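Protein BIM1 (Saccharomyces cerevisiae, PDB 2QJX) binds microtubules and their plus ends as a yeast member of the EB1 (MAPRE) family, represented here by its calponin homology domain. Local coordinates at residues Q73-F76 with S77-G80. Sequence-based numbering, arbitrary orientation.
Sequences QSCF and SRHG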
# COMPACT_ATOMS: atom_id res chain seq x y z
N GLN A 73 3.82 9.04 -1.66
CA GLN A 73 4.61 9.82 -2.60
C GLN A 73 5.95 10.23 -1.99
O GLN A 73 6.97 10.21 -2.67
CB GLN A 73 3.83 11.05 -3.06
CG GLN A 73 2.84 10.74 -4.17
CD GLN A 73 1.97 11.92 -4.55
OE1 GLN A 73 1.76 12.20 -5.73
NE2 GLN A 73 1.46 12.63 -3.55
N SER A 74 5.93 10.59 -0.71
CA SER A 74 7.15 10.99 -0.01
C SER A 74 8.13 9.83 0.06
O SER A 74 9.34 10.02 -0.03
CB SER A 74 6.82 11.49 1.39
OG SER A 74 6.19 12.75 1.31
N CYS A 75 7.60 8.62 0.24
CA CYS A 75 8.43 7.43 0.29
C CYS A 75 9.11 7.23 -1.06
O CYS A 75 10.32 6.98 -1.13
CB CYS A 75 7.59 6.19 0.62
SG CYS A 75 8.50 4.64 0.60
N PHE A 76 8.35 7.34 -2.15
CA PHE A 76 8.93 7.18 -3.48
C PHE A 76 10.04 8.20 -3.72
O PHE A 76 11.10 7.87 -4.25
CB PHE A 76 7.85 7.36 -4.57
CG PHE A 76 7.03 6.12 -4.83
CD1 PHE A 76 6.86 5.66 -6.14
CD2 PHE A 76 6.41 5.44 -3.80
CE1 PHE A 76 6.08 4.54 -6.41
CE2 PHE A 76 5.62 4.32 -4.06
CZ PHE A 76 5.45 3.87 -5.36
N SER A 77 9.78 9.44 -3.33
CA SER A 77 10.75 10.51 -3.50
C SER A 77 12.01 10.28 -2.66
O SER A 77 13.13 10.39 -3.15
CB SER A 77 10.11 11.85 -3.13
OG SER A 77 11.05 12.91 -3.18
N ARG A 78 11.80 9.95 -1.39
CA ARG A 78 12.92 9.71 -0.47
C ARG A 78 13.86 8.63 -0.98
O ARG A 78 15.09 8.77 -0.91
CB ARG A 78 12.37 9.32 0.91
CG ARG A 78 13.45 8.97 1.94
CD ARG A 78 12.91 8.85 3.38
NE ARG A 78 11.91 7.80 3.55
CZ ARG A 78 10.59 7.98 3.47
NH1 ARG A 78 10.10 9.18 3.22
NH2 ARG A 78 9.77 6.96 3.66
N HIS A 79 13.29 7.55 -1.52
CA HIS A 79 14.08 6.44 -2.02
C HIS A 79 14.44 6.48 -3.50
O HIS A 79 15.04 5.54 -4.02
CB HIS A 79 13.37 5.12 -1.71
CG HIS A 79 13.28 4.83 -0.25
ND1 HIS A 79 14.39 4.64 0.54
CD2 HIS A 79 12.20 4.72 0.57
CE1 HIS A 79 14.00 4.43 1.79
NE2 HIS A 79 12.68 4.48 1.83
N GLY A 80 14.08 7.57 -4.17
CA GLY A 80 14.40 7.71 -5.58
C GLY A 80 13.66 6.74 -6.50
O GLY A 80 14.19 6.36 -7.54
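Ser74 O takes the backbone N-H of Arg78 at 2.8 Å, and the same arginine brings NH1 to 3.4 Å from that oxygen, at an angle too poor for a second bond. Ser77 N to Gln73 O and His79 N to Cys75 O, each 3.0 Å, are the flanking i to i+4 bonds of this last turn of helix 62-78. The turn ends in a Schellman motif: Gly80 adopts positive phi (68°), and its N-H bonds back to Ser77 O at 3.1 Å.

The side chain of Arg78 sets out with CG anti to its own N, then bends at chi3 (62°) and folds back along the helix. That bend lays one face of the guanidinium over Cys75 CA, with CZ 3.9 Å away, while NH2 reaches the CB and SG of the cysteine. One turn beyond Cys75, the His79 ring turns its edge to the sulfur: SG lies nearly in the ring plane, 3.7 Å from CD2. Tyr47 stacks on the same imidazole. Cys75 and Phe76 meanwhile face the interior, where both touch Met43 of helix 37-47.

Asp49 joins the two polar ends, its OD2 in a salt bridge with Arg78 NE and its OD1 hydrogen-bonded to His79 NE2. The end of the helix is thereby tied to the region just after helix 37-47 within the calponin homology fold. The shared carboxylate helps to set how both flat groups are turned, together with Tyr47 and Cys75. It would tend to raise the imidazole pKa, but the neighbouring arginine opposes this, leaving the charge state open.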